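Local coordinates for ARO (armadillo repeats only protein) (Plasmodium falciparum Santa Lucia, PDB 5EWP) that probably serves as an armadillo-repeat protein-binding scaffold in the translocation of rhoptries and their attachment to the apical pole of the malaria parasite, at residues Glu196-Leu201 / Ala240-Val245; Ala67-Lys72 / Pro76-Ala81; Asn86-Phe91 / Val118-Cys123. All coordinates share one frame; numbering follows the deposited sequence.

From the N terminus, the chain first closes interaction 2, a tight turn in which helix 58-70 runs out and helix 77-84 begins after a short loop. The next helix, 87-95, supplies one side of interaction 3, which closes a longer, mostly helical loop by bringing in helix 118-126. Much later, interaction 1 pairs helix 192-205 with helix 237-250 at the C-terminal end. The three contacts follow in series; none nests within or crosses another. Interactions 2 and 3 are neighbours, joined by a probable hydrogen bond from Asn-120 ND2 to Lys-79 O, whereas interactions 1 and 3 lie on opposite sides of the chain's centre, their centres about 29 Å apart.

Interaction 1 (Glu196-Leu201 / Ala240-Val245)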
loop_
_atom_site.group_PDB
_atom_site.type_symbol
_atom_site.label_atom_id
_atom_site.label_comp_id
_atom_site.label_asym_id
_atom_site.label_seq_id
_atom_site.Cartn_x
_atom_site.Cartn_y
_atom_site.Cartn_z
ATOM N N GLU A 196 -5.406 7.862 -9.553
ATOM C CA GLU A 196 -5.785 6.723 -8.711
ATOM C C GLU A 196 -6.536 7.199 -7.468
ATOM O O GLU A 196 -7.517 6.582 -7.046
ATOM C CB GLU A 196 -4.549 5.900 -8.327
ATOM C CG GLU A 196 -3.898 5.213 -9.521
ATOM C CD GLU A 196 -2.590 4.519 -9.183
ATOM O OE1 GLU A 196 -2.188 4.523 -7.995
ATOM O OE2 GLU A 196 -1.953 3.980 -10.114
ATOM N N ALA A 197 -6.102 8.326 -6.912
ATOM C CA ALA A 197 -6.743 8.871 -5.726
ATOM C C ALA A 197 -8.191 9.300 -6.010
ATOM O O ALA A 197 -9.045 9.186 -5.145
ATOM C CB ALA A 197 -5.922 10.046 -5.173
ATOM N N ILE A 198 -8.467 9.785 -7.217
ATOM C CA ILE A 198 -9.838 10.098 -7.608
ATOM C C ILE A 198 -10.687 8.838 -7.494
ATOM O O ILE A 198 -11.759 8.842 -6.891
ATOM C CB ILE A 198 -9.925 10.626 -9.044
ATOM C CG1 ILE A 198 -9.272 12.001 -9.148
ATOM C CG2 ILE A 198 -11.392 10.719 -9.492
ATOM C CD1 ILE A 198 -9.128 12.490 -10.574
ATOM N N TYR A 199 -10.183 7.752 -8.059
ATOM C CA TYR A 199 -10.907 6.483 -8.018
ATOM C C TYR A 199 -11.053 5.956 -6.595
ATOM O O TYR A 199 -12.063 5.352 -6.248
ATOM C CB TYR A 199 -10.211 5.457 -8.904
ATOM C CG TYR A 199 -10.195 5.832 -10.367
ATOM C CD1 TYR A 199 -11.250 6.537 -10.948
ATOM C CD2 TYR A 199 -9.120 5.479 -11.172
ATOM C CE1 TYR A 199 -11.224 6.877 -12.300
ATOM C CE2 TYR A 199 -9.086 5.812 -12.512
ATOM C CZ TYR A 199 -10.128 6.507 -13.071
ATOM O OH TYR A 199 -10.052 6.822 -14.408
ATOM N N HIS A 200 -10.032 6.162 -5.766
ATOM C CA HIS A 200 -10.130 5.735 -4.377
ATOM C C HIS A 200 -11.252 6.484 -3.649
ATOM O O HIS A 200 -12.008 5.892 -2.881
ATOM C CB HIS A 200 -8.794 5.946 -3.643
ATOM C CG HIS A 200 -7.654 5.145 -4.198
ATOM N ND1 HIS A 200 -7.832 3.964 -4.891
ATOM C CD2 HIS A 200 -6.313 5.365 -4.167
ATOM C CE1 HIS A 200 -6.652 3.485 -5.251
ATOM N NE2 HIS A 200 -5.715 4.319 -4.829
ATOM N N LEU A 201 -11.337 7.793 -3.874
ATOM C CA LEU A 201 -12.362 8.606 -3.238
ATOM C C LEU A 201 -13.766 8.182 -3.671
ATOM O O LEU A 201 -14.670 8.090 -2.845
ATOM C CB LEU A 201 -12.126 10.085 -3.548
ATOM C CG LEU A 201 -10.912 10.673 -2.822
ATOM C CD1 LEU A 201 -10.517 12.028 -3.420
ATOM C CD2 LEU A 201 -11.189 10.790 -1.323
ATOM N N ALA A 240 -8.601 14.652 -16.587
ATOM C CA ALA A 240 -9.472 15.820 -16.624
ATOM C C ALA A 240 -10.929 15.393 -16.549
ATOM O O ALA A 240 -11.734 15.994 -15.826
ATOM C CB ALA A 240 -9.217 16.623 -17.869
ATOM N N GLU A 241 -11.267 14.351 -17.304
ATOM C CA GLU A 241 -12.606 13.777 -17.249
ATOM C C GLU A 241 -12.959 13.192 -15.881
ATOM O O GLU A 241 -14.045 13.452 -15.368
ATOM C CB GLU A 241 -12.756 12.700 -18.339
ATOM N N ALA A 242 -12.051 12.405 -15.304
ATOM C CA ALA A 242 -12.295 11.772 -14.009
ATOM C C ALA A 242 -12.495 12.825 -12.928
ATOM O O ALA A 242 -13.387 12.705 -12.078
ATOM C CB ALA A 242 -11.149 10.839 -13.641
ATOM N N SER A 243 -11.671 13.868 -12.990
ATOM C CA SER A 243 -11.746 14.977 -12.044
ATOM C C SER A 243 -13.077 15.690 -12.163
ATOM O O SER A 243 -13.723 15.995 -11.160
ATOM C CB SER A 243 -10.605 15.964 -12.276
ATOM O OG SER A 243 -9.377 15.283 -12.471
ATOM N N ASN A 244 -13.488 15.940 -13.402
ATOM C CA ASN A 244 -14.785 16.543 -13.662
ATOM C C ASN A 244 -15.921 15.715 -13.076
ATOM O O ASN A 244 -16.818 16.254 -12.430
ATOM C CB ASN A 244 -14.998 16.735 -15.167
ATOM C CG ASN A 244 -16.131 17.699 -15.478
ATOM O OD1 ASN A 244 -16.353 18.672 -14.754
ATOM N ND2 ASN A 244 -16.854 17.432 -16.561
ATOM N N VAL A 245 -15.862 14.402 -13.291
ATOM C CA VAL A 245 -16.899 13.487 -12.816
ATOM C C VAL A 245 -17.062 13.496 -11.294
ATOM O O VAL A 245 -18.184 13.610 -10.789
ATOM C CB VAL A 245 -16.618 12.043 -13.277
ATOM C CG1 VAL A 245 -17.566 11.066 -12.596
ATOM C CG2 VAL A 245 -16.741 11.938 -14.791
#
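Ile-198 and Ser-243 mark where the two helices face each other, their CA atoms 6.9 Å apart, while the local axes approach to 9.9 Å and run in broadly the same direction at 27°. On the first helix Ile-198 does most of the touching, and Ala-242 answers it with nearly as much buried surface. Its CG1 lies anti to the carbonyl carbon (chi1 -68°), and the chain then stays extended: the ethyl arm carries CD1 to Ser-243 and to the methyl of Ala-242, while CG2 meets Ala-242 alone. The end of the arm, Ile-198 CD1, comes within 3.4 Å of Ser-243 OG. That is a carbon-oxygen contact with no bonding role; the hydroxyl is engaged within its own helix, hydrogen-bonded to Leu-239 O, which leaves the isoleucine methyl resting on an already occupied polar group. The Ala-242 methyl touches both branches: its CB is 4.0 Å from Ile-198 CD1, and Ile-198 CG2 lies 3.8 Å from Ala-242 O. Tyr-199 closes the margin of the patch, with its CE1 4.2 Å from Ala-242 CB; the methyl meets the ring obliquely. No hydrogen bond spans the two segments; the contact is van der Waals packing of Ile-198 and Tyr-199 on Ala-242 and Ser-243. In the wider superhelix, Ile-198 also touches Leu-239, Leu-246 and Leu-179 of the loop after helix 171-177, and through His-200 helix 192-205 packs on helices 142-156 and 171-177 as well as on helix 237-250.

Interaction 2 (Ala67-Lys72 / Pro76-Ala81); sequences AILASK and PHYKDA
Leu-69 and Tyr-78 meet at a tight corner between consecutive helices of the armadillo-repeat fold, where helix 58-70 ends and helix 77-84 takes over after a short loop. Tyr-78 carries its CG anti to its carbonyl carbon (chi1 -81°), which lays the ring along Leu-69, and the leucine lies over one face of it. Leu-69 CB sits 3.9 Å from Tyr-78 CG, and farther out Leu-69 CD2 makes a CH-pi contact, 4.0 Å from the centroid of the Tyr-78 ring and only 15° off the normal. CD1 runs alongside toward CE1, so the branched end covers much of that face. On the opposite face the imidazole of His-77 folds back and places NE2 3.6 Å above the plane of the Tyr-78 ring, over its centre. Leucine and histidine thus sandwich the phenol ring. At the root of the tyrosine, Tyr-78 CB lies 3.5 Å from Leu-69 O, where the start of the second helix meets the end of the first. Lys-79 passes the same helix end with its chain extended beyond CG, and its CE rests 3.1 Å from Ala-70 O. The ammonium group continues past that carbonyl to a hydrogen bond with Val-115 O, with a weak one to Phe-112 O, and its positive charge probably suits the carbonyl-rich ends of helices 58-70 and 100-113. The end of helix 58-70 is pinned from within as well: Ser-71 OG donates to Ile-68 O at 2.7 Å, with a C=O...donor angle of 120°, and Ser-71 N reaches the same oxygen from the same face of its plane.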
loop_
_atom_site.group_PDB
_atom_site.type_symbol
_atom_site.label_atom_id
_atom_site.label_comp_id
_atom_site.label_asym_id
_atom_site.label_seq_id
_atom_site.Cartn_x
_atom_site.Cartn_y
_atom_site.Cartn_z
ATOM N N ALA A 67 7.285 -10.679 -0.669
ATOM C CA ALA A 67 6.612 -9.757 -1.580
ATOM C C ALA A 67 6.682 -10.261 -3.026
ATOM O O ALA A 67 5.726 -10.141 -3.791
ATOM C CB ALA A 67 7.215 -8.372 -1.471
ATOM N N ILE A 68 7.827 -10.820 -3.393
ATOM C CA ILE A 68 8.002 -11.373 -4.729
ATOM C C ILE A 68 7.042 -12.528 -4.953
ATOM O O ILE A 68 6.372 -12.598 -5.989
ATOM C CB ILE A 68 9.476 -11.808 -4.949
ATOM C CG1 ILE A 68 10.350 -10.561 -5.035
ATOM C CG2 ILE A 68 9.606 -12.637 -6.212
ATOM C CD1 ILE A 68 11.864 -10.847 -4.978
ATOM N N LEU A 69 6.927 -13.408 -3.967
ATOM C CA LEU A 69 5.995 -14.519 -4.084
ATOM C C LEU A 69 4.563 -14.006 -4.182
ATOM O O LEU A 69 3.762 -14.523 -4.978
ATOM C CB LEU A 69 6.147 -15.480 -2.907
ATOM C CG LEU A 69 7.494 -16.199 -2.797
ATOM C CD1 LEU A 69 7.535 -17.095 -1.565
ATOM C CD2 LEU A 69 7.779 -16.991 -4.072
ATOM N N ALA A 70 4.235 -12.995 -3.384
ATOM C CA ALA A 70 2.886 -12.410 -3.421
ATOM C C ALA A 70 2.579 -11.729 -4.761
ATOM O O ALA A 70 1.416 -11.544 -5.123
ATOM C CB ALA A 70 2.703 -11.409 -2.272
ATOM N N SER A 71 3.612 -11.364 -5.505
ATOM C CA SER A 71 3.411 -10.619 -6.742
ATOM C C SER A 71 3.269 -11.554 -7.946
ATOM O O SER A 71 3.012 -11.099 -9.059
ATOM C CB SER A 71 4.557 -9.638 -6.971
ATOM O OG SER A 71 5.722 -10.327 -7.364
ATOM N N LYS A 72 3.433 -12.856 -7.731
ATOM C CA LYS A 72 3.277 -13.821 -8.818
ATOM C C LYS A 72 1.807 -13.954 -9.246
ATOM O O LYS A 72 1.038 -14.705 -8.637
ATOM C CB LYS A 72 3.829 -15.190 -8.407
ATOM C CG LYS A 72 5.337 -15.243 -8.253
ATOM C CD LYS A 72 6.022 -14.569 -9.425
ATOM C CE LYS A 72 7.504 -14.351 -9.157
ATOM N NZ LYS A 72 8.033 -13.223 -9.975
ATOM N N PRO A 76 -1.463 -17.323 -7.606
ATOM C CA PRO A 76 -2.130 -16.593 -6.522
ATOM C C PRO A 76 -2.137 -17.344 -5.197
ATOM O O PRO A 76 -2.454 -16.734 -4.166
ATOM C CB PRO A 76 -3.562 -16.416 -7.044
ATOM C CG PRO A 76 -3.740 -17.512 -8.060
ATOM C CD PRO A 76 -2.391 -17.682 -8.693
ATOM N N HIS A 77 -1.794 -18.632 -5.203
ATOM C CA HIS A 77 -1.857 -19.416 -3.976
ATOM C C HIS A 77 -0.877 -18.901 -2.917
ATOM O O HIS A 77 -1.081 -19.099 -1.725
ATOM C CB HIS A 77 -1.599 -20.901 -4.255
ATOM C CG HIS A 77 -0.157 -21.240 -4.471
ATOM N ND1 HIS A 77 0.447 -21.177 -5.710
ATOM C CD2 HIS A 77 0.799 -21.661 -3.609
ATOM C CE1 HIS A 77 1.712 -21.538 -5.600
ATOM N NE2 HIS A 77 1.953 -21.836 -4.333
ATOM N N TYR A 78 0.191 -18.237 -3.346
ATOM C CA TYR A 78 1.151 -17.721 -2.379
ATOM C C TYR A 78 0.500 -16.714 -1.421
ATOM O O TYR A 78 0.877 -16.628 -0.244
ATOM C CB TYR A 78 2.350 -17.097 -3.092
ATOM C CG TYR A 78 3.369 -18.131 -3.550
ATOM C CD1 TYR A 78 3.970 -18.990 -2.637
ATOM C CD2 TYR A 78 3.733 -18.235 -4.884
ATOM C CE1 TYR A 78 4.900 -19.932 -3.046
ATOM C CE2 TYR A 78 4.667 -19.178 -5.306
ATOM C CZ TYR A 78 5.243 -20.020 -4.378
ATOM O OH TYR A 78 6.175 -20.948 -4.781
ATOM N N LYS A 79 -0.479 -15.962 -1.917
ATOM C CA LYS A 79 -1.127 -14.945 -1.089
ATOM C C LYS A 79 -1.840 -15.554 0.101
ATOM O O LYS A 79 -1.880 -14.959 1.180
ATOM C CB LYS A 79 -2.106 -14.106 -1.924
ATOM C CG LYS A 79 -1.394 -13.222 -2.951
ATOM C CD LYS A 79 -2.392 -12.389 -3.744
ATOM C CE LYS A 79 -1.662 -11.593 -4.813
ATOM N NZ LYS A 79 -2.558 -10.606 -5.456
ATOM N N ASP A 80 -2.416 -16.741 -0.088
ATOM C CA ASP A 80 -3.047 -17.448 1.014
ATOM C C ASP A 80 -2.016 -18.088 1.935
ATOM O O ASP A 80 -2.175 -18.049 3.150
ATOM C CB ASP A 80 -4.008 -18.535 0.505
ATOM C CG ASP A 80 -5.247 -17.962 -0.163
ATOM O OD1 ASP A 80 -5.843 -16.999 0.373
ATOM O OD2 ASP A 80 -5.632 -18.487 -1.227
ATOM N N ALA A 81 -0.979 -18.693 1.358
ATOM C CA ALA A 81 0.062 -19.342 2.159
ATOM C C ALA A 81 0.719 -18.337 3.106
ATOM O O ALA A 81 1.042 -18.650 4.260
ATOM C CB ALA A 81 1.104 -19.993 1.257
#

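Interaction 3 (Asn86-Phe91 / Val118-Cys123)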
loop_
_atom_site.group_PDB
_atom_site.type_symbol
_atom_site.label_atom_id
_atom_site.label_comp_id
_atom_site.label_asym_id
_atom_site.label_seq_id
_atom_site.Cartn_x
_atom_site.Cartn_y
_atom_site.Cartn_z
ATOM N N ASN A 86 1.064 -16.537 9.136
ATOM C CA ASN A 86 1.046 -15.360 10.015
ATOM C C ASN A 86 1.851 -14.187 9.437
ATOM O O ASN A 86 2.302 -13.300 10.169
ATOM C CB ASN A 86 1.563 -15.716 11.417
ATOM C CG ASN A 86 1.160 -14.697 12.458
ATOM O OD1 ASN A 86 0.021 -14.222 12.465
ATOM N ND2 ASN A 86 2.099 -14.325 13.322
ATOM N N GLY A 87 2.006 -14.159 8.120
ATOM C CA GLY A 87 2.753 -13.077 7.493
ATOM C C GLY A 87 2.193 -11.675 7.726
ATOM O O GLY A 87 2.943 -10.717 7.859
ATOM N N ILE A 88 0.873 -11.524 7.777
ATOM C CA ILE A 88 0.333 -10.170 7.808
ATOM C C ILE A 88 0.669 -9.468 9.126
ATOM O O ILE A 88 1.071 -8.304 9.122
ATOM C CB ILE A 88 -1.204 -10.174 7.539
ATOM C CG1 ILE A 88 -1.445 -10.510 6.064
ATOM C CG2 ILE A 88 -1.817 -8.811 7.873
ATOM C CD1 ILE A 88 -2.922 -10.760 5.695
ATOM N N ALA A 89 0.540 -10.176 10.253
ATOM C CA ALA A 89 0.918 -9.592 11.549
ATOM C C ALA A 89 2.411 -9.244 11.580
ATOM O O ALA A 89 2.812 -8.213 12.104
ATOM C CB ALA A 89 0.581 -10.550 12.688
ATOM N N VAL A 90 3.208 -10.110 10.976
ATOM C CA VAL A 90 4.650 -9.907 10.912
ATOM C C VAL A 90 4.996 -8.657 10.086
ATOM O O VAL A 90 5.843 -7.862 10.488
ATOM C CB VAL A 90 5.336 -11.155 10.353
ATOM C CG1 VAL A 90 6.791 -10.869 10.006
ATOM C CG2 VAL A 90 5.248 -12.299 11.369
ATOM N N PHE A 91 4.327 -8.458 8.952
ATOM C CA PHE A 91 4.555 -7.250 8.155
ATOM C C PHE A 91 4.098 -5.990 8.896
ATOM O O PHE A 91 4.735 -4.944 8.809
ATOM C CB PHE A 91 3.839 -7.332 6.798
ATOM C CG PHE A 91 4.403 -8.379 5.883
ATOM C CD1 PHE A 91 5.775 -8.484 5.699
ATOM C CD2 PHE A 91 3.565 -9.251 5.203
ATOM C CE1 PHE A 91 6.302 -9.450 4.852
ATOM C CE2 PHE A 91 4.092 -10.223 4.359
ATOM C CZ PHE A 91 5.457 -10.320 4.189
ATOM N N VAL A 118 -9.649 -11.164 -0.510
ATOM C CA VAL A 118 -10.491 -10.557 0.493
ATOM C C VAL A 118 -10.121 -10.965 1.917
ATOM O O VAL A 118 -10.127 -10.134 2.837
ATOM C CB VAL A 118 -11.954 -10.910 0.175
ATOM C CG1 VAL A 118 -12.803 -10.645 1.354
ATOM C CG2 VAL A 118 -12.397 -10.091 -1.034
ATOM N N LYS A 119 -9.762 -12.229 2.107
ATOM C CA LYS A 119 -9.358 -12.686 3.435
ATOM C C LYS A 119 -8.155 -11.911 3.957
ATOM O O LYS A 119 -8.105 -11.557 5.129
ATOM C CB LYS A 119 -9.033 -14.177 3.423
ATOM C CG LYS A 119 -10.287 -15.051 3.398
ATOM C CD LYS A 119 -9.963 -16.520 3.529
ATOM C CE LYS A 119 -11.251 -17.328 3.590
ATOM N NZ LYS A 119 -10.995 -18.776 3.843
ATOM N N ASN A 120 -7.189 -11.662 3.080
ATOM C CA ASN A 120 -6.017 -10.891 3.479
ATOM C C ASN A 120 -6.378 -9.475 3.879
ATOM O O ASN A 120 -5.823 -8.933 4.836
ATOM C CB ASN A 120 -4.981 -10.842 2.349
ATOM C CG ASN A 120 -4.268 -12.162 2.161
ATOM O OD1 ASN A 120 -4.404 -13.060 2.976
ATOM N ND2 ASN A 120 -3.468 -12.268 1.088
ATOM N N CYS A 121 -7.296 -8.858 3.137
ATOM C CA CYS A 121 -7.681 -7.482 3.426
ATOM C C CYS A 121 -8.377 -7.408 4.771
ATOM O O CYS A 121 -8.157 -6.486 5.564
ATOM C CB CYS A 121 -8.586 -6.921 2.320
ATOM S SG CYS A 121 -7.726 -6.624 0.767
ATOM N N ILE A 122 -9.247 -8.384 5.017
ATOM C CA ILE A 122 -9.914 -8.484 6.313
ATOM C C ILE A 122 -8.894 -8.639 7.436
ATOM O O ILE A 122 -8.980 -7.957 8.472
ATOM C CB ILE A 122 -10.904 -9.663 6.337
ATOM C CG1 ILE A 122 -12.099 -9.354 5.434
ATOM C CG2 ILE A 122 -11.386 -9.916 7.765
ATOM C CD1 ILE A 122 -13.022 -10.568 5.167
ATOM N N CYS A 123 -7.920 -9.522 7.222
ATOM C CA CYS A 123 -6.858 -9.736 8.195
ATOM C C CYS A 123 -6.047 -8.456 8.439
ATOM O O CYS A 123 -5.694 -8.139 9.580
ATOM C CB CYS A 123 -5.938 -10.864 7.736
ATOM S SG CYS A 123 -4.656 -11.288 8.934
#
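Ile-88 is the one residue of 86-91 that makes the contact with 118-123, meeting Cys-123 and Asn-120. At its root, CB lies 3.9 Å from Cys-123 SG, and the CG2 branch touches that same sulfur. CG1, placed anti to the carbonyl carbon (chi1 -71°), extends the side chain to CD1, which lies deepest in the contact, 3.5 Å from Asn-120 O. Ile-88 CD1 also packs on Cys-123, 3.6 Å from its CB and close to its SG. With SG anti to the backbone N (chi1 -176°), the sulfur lies along the isoleucine from CB to CD1. The flank of Ile-88 CD1 is covered by Asn-120, whose OD1 lies 3.9 Å away. That amide has its own polar business: OD1 accepts from Arg-83 NH1, and ND2 donates to Leu-113 O and Lys-79 O, which should hold the group firmly against the methyl. Before Ile-88, Asn-86, with positive phi, is the C-prime residue of a Schellman motif that ends helix 77-84. Helix 87-95 thus starts directly after that helix, its Phe-91 packing on helices 58-70 and 100-113, while Ile-88 joins it to helix 118-126 by the largely apolar helix-to-helix packing of an armadillo-repeat stack, with Arg-83 of helix 77-84 bordering the contact.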